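Local coordinates for penicillin-binding protein A (Mycobacterium tuberculosis, PDB 3UN7) that probably cross-links the peptide stems of the mycobacterial peptidoglycan cell wall, acting as a penicillin-binding D,D-transpeptidase, at residues 191-196 with 252-257; 394-399 with 412-417. One frame throughout, in Å; residues are numbered along the deposited sequence.

Interaction 1 of 2, residues 191-196 with 252-257; sequences PGSTFK and SCNTAF
Lys-196 NZ donates three hydrogen bonds across the contact: to Ser-252 OG at 2.7 Å, to Ser-252 O at 2.8 Å and to Asn-254 OD1 at 2.8 Å. NZ stands above the plane of the Ser-252 carbonyl, 68° out of it, whereas it meets the Asn-254 amide oxygen at a C=O...N angle of 146°, tilted moderately from the plane of that amide. An extended chain carries the amine past Ser-193, probably the acyl-ester nucleophile, as two family signatures converge, SxxK (Ser-193 to Lys-196) and SxN (Ser-252 to Asn-254). Nearer its backbone the lysine packs on Phe-257: the two side chains cross at about a right angle, with Lys-196 CB over one ring face, 4.1 Å from the Phe-257 centroid in a CH-pi contact. CG beside the backbone N (chi1 -58°) then directs the chain over the same face, Lys-196 CD 3.8 Å from Phe-257 CD2. Ser-252, with positive phi, closes helix 245-251 as the C-prime residue of a Schellman motif, and Cys-253, disulfide-bonded to Cys-237, occupies the N-cap position of helix 254-264. The contact joins this turn between helices to the start of helix 196-205, where Phe-257 also packs on Thr-199 and Thr-200.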
ATOM      1  N   PRO A 191       4.225   9.871   5.202  1.00 30.97           N
ATOM      2  CA  PRO A 191       5.204   9.063   4.472  1.00 30.61           C
ATOM      3  C   PRO A 191       6.650   9.289   4.946  1.00 31.57           C
ATOM      4  O   PRO A 191       7.532   8.472   4.661  1.00 30.59           O
ATOM      5  CB  PRO A 191       5.036   9.551   3.035  1.00 29.96           C
ATOM      6  CG  PRO A 191       4.676  11.015   3.210  1.00 30.64           C
ATOM      7  CD  PRO A 191       3.753  11.018   4.400  1.00 31.00           C
ATOM      8  N   GLY A 192       6.887  10.385   5.663  1.00 31.90           N
ATOM      9  CA  GLY A 192       8.224  10.690   6.156  1.00 33.08           C
ATOM     10  C   GLY A 192       9.281  10.713   5.066  1.00 33.13           C
ATOM     11  O   GLY A 192       9.049  11.243   3.984  1.00 32.38           O
ATOM     12  N   SER A 193      10.441  10.124   5.362  1.00 34.24           N
ATOM     13  CA  SER A 193      11.584  10.083   4.446  1.00 35.59           C
ATOM     14  C   SER A 193      11.294   9.495   3.062  1.00 35.01           C
ATOM     15  O   SER A 193      11.990   9.831   2.099  1.00 34.85           O
ATOM     16  CB  SER A 193      12.736   9.295   5.081  1.00 36.68           C
ATOM     17  OG  SER A 193      13.111   9.904   6.298  1.00 40.70           O
ATOM     18  N   THR A 194      10.293   8.619   2.952  1.00 34.16           N
ATOM     19  CA  THR A 194       9.945   8.066   1.630  1.00 33.41           C
ATOM     20  C   THR A 194       9.505   9.174   0.655  1.00 33.21           C
ATOM     21  O   THR A 194       9.652   9.043  -0.567  1.00 32.08           O
ATOM     22  CB  THR A 194       8.842   6.961   1.676  1.00 33.00           C
ATOM     23  OG1 THR A 194       7.676   7.441   2.354  1.00 33.92           O
ATOM     24  CG2 THR A 194       9.351   5.665   2.334  1.00 32.99           C
ATOM     25  N   PHE A 195       8.969  10.263   1.215  1.00 32.92           N
ATOM     26  CA  PHE A 195       8.468  11.388   0.422  1.00 33.07           C
ATOM     27  C   PHE A 195       9.568  12.187  -0.272  1.00 33.45           C
ATOM     28  O   PHE A 195       9.292  12.934  -1.210  1.00 33.57           O
ATOM     29  CB  PHE A 195       7.597  12.323   1.267  1.00 32.90           C
ATOM     30  CG  PHE A 195       6.584  13.087   0.458  1.00 33.42           C
ATOM     31  CD1 PHE A 195       5.567  12.416  -0.215  1.00 32.20           C
ATOM     32  CD2 PHE A 195       6.665  14.466   0.333  1.00 32.44           C
ATOM     33  CE1 PHE A 195       4.641  13.113  -0.971  1.00 34.20           C
ATOM     34  CE2 PHE A 195       5.736  15.163  -0.432  1.00 32.92           C
ATOM     35  CZ  PHE A 195       4.720  14.478  -1.075  1.00 33.23           C
ATOM     36  N   LYS A 196      10.815  12.006   0.161  1.00 33.64           N
ATOM     37  CA  LYS A 196      11.962  12.601  -0.537  1.00 33.92           C
ATOM     38  C   LYS A 196      12.037  12.121  -1.991  1.00 33.49           C
ATOM     39  O   LYS A 196      12.698  12.730  -2.822  1.00 34.08           O
ATOM     40  CB  LYS A 196      13.266  12.310   0.207  1.00 34.10           C
ATOM     41  CG  LYS A 196      13.286  12.820   1.635  1.00 35.26           C
ATOM     42  CD  LYS A 196      14.505  12.298   2.393  1.00 37.93           C
ATOM     43  CE  LYS A 196      14.555  12.848   3.806  1.00 38.89           C
ATOM     44  NZ  LYS A 196      15.522  12.079   4.648  1.00 42.02           N
ATOM     45  N   SER A 252      19.871   9.873   2.635  1.00 42.38           N
ATOM     46  CA  SER A 252      18.586  10.380   3.127  1.00 42.37           C
ATOM     47  C   SER A 252      18.748  11.494   4.176  1.00 42.78           C
ATOM     48  O   SER A 252      18.136  11.453   5.257  1.00 43.52           O
ATOM     49  CB  SER A 252      17.708   9.234   3.656  1.00 42.18           C
ATOM     50  OG  SER A 252      16.352   9.653   3.764  1.00 42.36           O
ATOM     51  N   CYS A 253      19.561  12.495   3.848  1.00 42.59           N
ATOM     52  CA  CYS A 253      19.895  13.548   4.804  1.00 42.50           C
ATOM     53  C   CYS A 253      18.781  14.580   4.833  1.00 41.38           C
ATOM     54  O   CYS A 253      18.509  15.214   3.826  1.00 41.63           O
ATOM     55  CB  CYS A 253      21.227  14.199   4.430  1.00 43.14           C
ATOM     56  SG  CYS A 253      22.623  13.045   4.442  1.00 45.38           S
ATOM     57  N   ASN A 254      18.147  14.748   5.989  1.00 40.94           N
ATOM     58  CA  ASN A 254      16.984  15.639   6.122  1.00 40.13           C
ATOM     59  C   ASN A 254      17.197  17.092   5.723  1.00 39.68           C
ATOM     60  O   ASN A 254      16.358  17.689   5.052  1.00 39.44           O
ATOM     61  CB  ASN A 254      16.433  15.607   7.550  1.00 40.68           C
ATOM     62  CG  ASN A 254      15.696  14.323   7.867  1.00 41.27           C
ATOM     63  OD1 ASN A 254      15.150  13.656   6.977  1.00 42.02           O
ATOM     64  ND2 ASN A 254      15.672  13.966   9.147  1.00 41.76           N
ATOM     65  N   THR A 255      18.298  17.676   6.176  1.00 39.46           N
ATOM     66  CA  THR A 255      18.494  19.118   6.010  1.00 39.26           C
ATOM     67  C   THR A 255      18.684  19.514   4.538  1.00 38.21           C
ATOM     68  O   THR A 255      18.212  20.569   4.099  1.00 38.28           O
ATOM     69  CB  THR A 255      19.636  19.640   6.906  1.00 39.85           C
ATOM     70  OG1 THR A 255      20.858  18.991   6.557  1.00 40.12           O
ATOM     71  CG2 THR A 255      19.317  19.364   8.380  1.00 40.36           C
ATOM     72  N   ALA A 256      19.349  18.642   3.787  1.00 37.17           N
ATOM     73  CA  ALA A 256      19.486  18.782   2.344  1.00 36.74           C
ATOM     74  C   ALA A 256      18.142  18.796   1.613  1.00 36.08           C
ATOM     75  O   ALA A 256      17.972  19.548   0.659  1.00 36.52           O
ATOM     76  CB  ALA A 256      20.383  17.676   1.788  1.00 36.20           C
ATOM     77  N   PHE A 257      17.191  17.966   2.045  1.00 35.46           N
ATOM     78  CA  PHE A 257      15.867  17.971   1.422  1.00 34.92           C
ATOM     79  C   PHE A 257      14.953  19.104   1.901  1.00 35.69           C
ATOM     80  O   PHE A 257      14.086  19.568   1.154  1.00 35.70           O
ATOM     81  CB  PHE A 257      15.224  16.589   1.503  1.00 34.83           C
ATOM     82  CG  PHE A 257      15.846  15.626   0.549  1.00 34.59           C
ATOM     83  CD1 PHE A 257      15.412  15.579  -0.770  1.00 34.89           C
ATOM     84  CD2 PHE A 257      16.931  14.844   0.933  1.00 34.76           C
ATOM     85  CE1 PHE A 257      16.011  14.723  -1.685  1.00 36.29           C
ATOM     86  CE2 PHE A 257      17.538  13.989   0.022  1.00 37.24           C
ATOM     87  CZ  PHE A 257      17.071  13.931  -1.295  1.00 35.31           C
TER

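Interaction 2 of 2, residues 394-399 with 412-417; sequences SKTGTA and AWYIAF
Lys-395 and Ile-415 exchange two backbone hydrogen bonds, Lys-395 N to Ile-415 O at 2.8 Å and Ile-415 N to Lys-395 O at 3.0 Å, and Gly-397 and Trp-413 repeat the pattern two residues on. These hydrogen-bonded pairs alternate with the non-hydrogen-bonded pairs Ser-394/Ala-416, Thr-396/Tyr-414 and Thr-398/Ala-412, a regular antiparallel hairpin.

The side-chain packing gathers round Tyr-414. With CG anti to the backbone N (chi1 -178°), its ring lies alongside the neighbouring strand, and Ser-394 CB approaches Tyr-414 CE1 to 3.5 Å. Thr-396 CG2 comes unusually close to the ring edge, 3.2 Å from Tyr-414 CD1, with the threonine chi1 off the staggered values, so the exact distance is doubtful. On the other side of the sheet, Ala-399 CB meets the indole of Trp-413 at its edge, 3.9 Å from NE1, and Lys-395 CB lies 4.0 Å from Ile-415 CG1.

The polar ends are satisfied mainly by third parties. Ser-394 OG and Tyr-414 OH both bond Glu-378, Thr-396 OG1 bonds Thr-441, and Trp-413 NE1 bonds the carbonyl of Pro-190. Lys-395, Thr-396 and Gly-397 form the KTG signature of the family; the lysine bends away from Ile-415 toward Ser-252. Gly-397 lies beside Ser-193, probably the acyl-ester serine, so this strand borders the active site.

Strand 393-399 is outermost in the five-stranded antiparallel sheet, and strand 411-418 separates it from 425-431. Helix 446-458 packs on the side bearing Tyr-414 and Ala-416, and helix 317-328 on that of Trp-413 and Ile-415.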
ATOM      1  N   SER A 394      15.029   1.050  -3.956  1.00 31.50           N
ATOM      2  CA  SER A 394      14.218   1.247  -2.771  1.00 31.65           C
ATOM      3  C   SER A 394      14.393   2.620  -2.142  1.00 32.14           C
ATOM      4  O   SER A 394      15.289   3.379  -2.508  1.00 32.86           O
ATOM      5  CB  SER A 394      14.563   0.169  -1.736  1.00 32.07           C
ATOM      6  OG  SER A 394      15.822   0.446  -1.130  1.00 31.96           O
ATOM      7  N   LYS A 395      13.520   2.921  -1.180  1.00 32.95           N
ATOM      8  CA  LYS A 395      13.716   4.030  -0.260  1.00 33.71           C
ATOM      9  C   LYS A 395      13.193   3.587   1.110  1.00 34.43           C
ATOM     10  O   LYS A 395      12.019   3.232   1.230  1.00 33.15           O
ATOM     11  CB  LYS A 395      12.975   5.284  -0.734  1.00 33.49           C
ATOM     12  CG  LYS A 395      13.298   6.542   0.097  1.00 34.85           C
ATOM     13  CD  LYS A 395      14.692   7.073  -0.250  1.00 37.09           C
ATOM     14  CE  LYS A 395      15.119   8.241   0.638  1.00 38.41           C
ATOM     15  NZ  LYS A 395      15.303   7.827   2.051  1.00 41.60           N
ATOM     16  N   THR A 396      14.054   3.602   2.131  1.00 35.20           N
ATOM     17  CA  THR A 396      13.597   3.284   3.489  1.00 36.50           C
ATOM     18  C   THR A 396      13.621   4.534   4.345  1.00 37.47           C
ATOM     19  O   THR A 396      14.542   5.354   4.248  1.00 39.19           O
ATOM     20  CB  THR A 396      14.365   2.095   4.171  1.00 37.02           C
ATOM     21  OG1 THR A 396      15.304   2.577   5.129  1.00 41.73           O
ATOM     22  CG2 THR A 396      15.073   1.232   3.181  1.00 34.88           C
ATOM     23  N   GLY A 397      12.587   4.721   5.157  1.00 37.73           N
ATOM     24  CA  GLY A 397      12.575   5.888   6.032  1.00 37.37           C
ATOM     25  C   GLY A 397      11.687   5.723   7.245  1.00 37.42           C
ATOM     26  O   GLY A 397      11.081   4.667   7.457  1.00 36.52           O
ATOM     27  N   THR A 398      11.642   6.775   8.047  1.00 36.89           N
ATOM     28  CA  THR A 398      10.775   6.832   9.204  1.00 37.50           C
ATOM     29  C   THR A 398       9.842   8.006   9.024  1.00 37.29           C
ATOM     30  O   THR A 398      10.089   8.877   8.193  1.00 36.15           O
ATOM     31  CB  THR A 398      11.555   7.060  10.513  1.00 38.37           C
ATOM     32  OG1 THR A 398      12.197   8.331  10.453  1.00 38.57           O
ATOM     33  CG2 THR A 398      12.599   6.007  10.711  1.00 39.03           C
ATOM     34  N   ALA A 399       8.775   8.009   9.817  1.00 37.68           N
ATOM     35  CA  ALA A 399       7.767   9.051   9.782  1.00 38.38           C
ATOM     36  C   ALA A 399       7.236   9.302  11.187  1.00 39.26           C
ATOM     37  O   ALA A 399       6.633   8.413  11.790  1.00 38.86           O
ATOM     38  CB  ALA A 399       6.631   8.646   8.852  1.00 37.54           C
ATOM     39  N   ALA A 412       7.914   3.087  10.366  1.00 32.97           N
ATOM     40  CA  ALA A 412       9.013   2.670   9.501  1.00 31.97           C
ATOM     41  C   ALA A 412       8.408   2.276   8.174  1.00 31.39           C
ATOM     42  O   ALA A 412       7.489   1.461   8.135  1.00 30.82           O
ATOM     43  CB  ALA A 412       9.752   1.503  10.106  1.00 32.38           C
ATOM     44  N   TRP A 413       8.926   2.869   7.102  1.00 29.98           N
ATOM     45  CA  TRP A 413       8.454   2.635   5.753  1.00 29.92           C
ATOM     46  C   TRP A 413       9.570   2.029   4.919  1.00 29.72           C
ATOM     47  O   TRP A 413      10.743   2.362   5.106  1.00 29.93           O
ATOM     48  CB  TRP A 413       8.120   3.955   5.077  1.00 29.59           C
ATOM     49  CG  TRP A 413       6.811   4.624   5.386  1.00 29.79           C
ATOM     50  CD1 TRP A 413       6.609   5.655   6.258  1.00 30.40           C
ATOM     51  CD2 TRP A 413       5.548   4.387   4.739  1.00 29.49           C
ATOM     52  NE1 TRP A 413       5.286   6.051   6.229  1.00 30.47           N
ATOM     53  CE2 TRP A 413       4.619   5.299   5.290  1.00 29.30           C
ATOM     54  CE3 TRP A 413       5.112   3.482   3.756  1.00 29.72           C
ATOM     55  CZ2 TRP A 413       3.267   5.329   4.902  1.00 30.82           C
ATOM     56  CZ3 TRP A 413       3.753   3.512   3.357  1.00 30.10           C
ATOM     57  CH2 TRP A 413       2.855   4.432   3.931  1.00 29.55           C
ATOM     58  N   TYR A 414       9.185   1.186   3.963  1.00 29.21           N
ATOM     59  CA  TYR A 414      10.074   0.740   2.891  1.00 28.91           C
ATOM     60  C   TYR A 414       9.234   0.735   1.629  1.00 28.94           C
ATOM     61  O   TYR A 414       8.176   0.125   1.600  1.00 29.16           O
ATOM     62  CB  TYR A 414      10.563  -0.671   3.176  1.00 29.66           C
ATOM     63  CG  TYR A 414      11.542  -1.288   2.181  1.00 29.67           C
ATOM     64  CD1 TYR A 414      12.888  -0.910   2.160  1.00 29.61           C
ATOM     65  CD2 TYR A 414      11.129  -2.304   1.315  1.00 30.11           C
ATOM     66  CE1 TYR A 414      13.794  -1.515   1.285  1.00 29.26           C
ATOM     67  CE2 TYR A 414      12.006  -2.910   0.446  1.00 29.06           C
ATOM     68  CZ  TYR A 414      13.328  -2.505   0.419  1.00 30.65           C
ATOM     69  OH  TYR A 414      14.174  -3.131  -0.449  1.00 32.91           O
ATOM     70  N   ILE A 415       9.684   1.437   0.596  1.00 28.78           N
ATOM     71  CA  ILE A 415       9.055   1.334  -0.716  1.00 28.13           C
ATOM     72  C   ILE A 415      10.111   0.889  -1.722  1.00 28.52           C
ATOM     73  O   ILE A 415      11.272   1.281  -1.609  1.00 28.16           O
ATOM     74  CB  ILE A 415       8.317   2.630  -1.154  1.00 27.80           C
ATOM     75  CG1 ILE A 415       9.269   3.833  -1.253  1.00 29.33           C
ATOM     76  CG2 ILE A 415       7.175   2.951  -0.169  1.00 26.64           C
ATOM     77  CD1 ILE A 415       8.656   5.028  -2.003  1.00 27.55           C
ATOM     78  N   ALA A 416       9.719   0.043  -2.676  1.00 28.26           N
ATOM     79  CA  ALA A 416      10.729  -0.612  -3.510  1.00 29.84           C
ATOM     80  C   ALA A 416      10.159  -1.225  -4.763  1.00 29.94           C
ATOM     81  O   ALA A 416       8.954  -1.427  -4.874  1.00 30.54           O
ATOM     82  CB  ALA A 416      11.487  -1.679  -2.698  1.00 29.98           C
ATOM     83  N   PHE A 417      11.037  -1.477  -5.724  1.00 30.82           N
ATOM     84  CA  PHE A 417      10.686  -2.265  -6.894  1.00 30.95           C
ATOM     85  C   PHE A 417      11.878  -3.075  -7.385  1.00 31.89           C
ATOM     86  O   PHE A 417      13.019  -2.768  -7.059  1.00 31.94           O
ATOM     87  CB  PHE A 417      10.040  -1.402  -7.991  1.00 30.20           C
ATOM     88  CG  PHE A 417      10.904  -0.294  -8.505  1.00 30.76           C
ATOM     89  CD1 PHE A 417      11.729  -0.499  -9.610  1.00 30.51           C
ATOM     90  CD2 PHE A 417      10.856   0.981  -7.921  1.00 27.95           C
ATOM     91  CE1 PHE A 417      12.512   0.546 -10.115  1.00 29.84           C
ATOM     92  CE2 PHE A 417      11.633   2.026  -8.424  1.00 28.08           C
ATOM     93  CZ  PHE A 417      12.461   1.806  -9.523  1.00 28.70           C
TER

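How the interactions relate
Both contacts are largely buried and lie in the transpeptidase domain, their centres about 11 Å apart, but they are built differently. Interaction 1 joins helix ends and turns, and almost everything in it depends on one lysine side chain; interaction 2 joins two strands through regular backbone bonding, with side chains packing on both faces. They meet at what is, by similarity, the active site. Lys-395 NZ lies 2.7 Å from Ser-252 OG, and Ser-193 N bonds Thr-398 O of the edge strand. Thr-194 also packs against Trp-413. SxxK, SxN and KTG, distant in sequence, are thereby brought together at the active site, with Ser-252 OG bonded to both lysines.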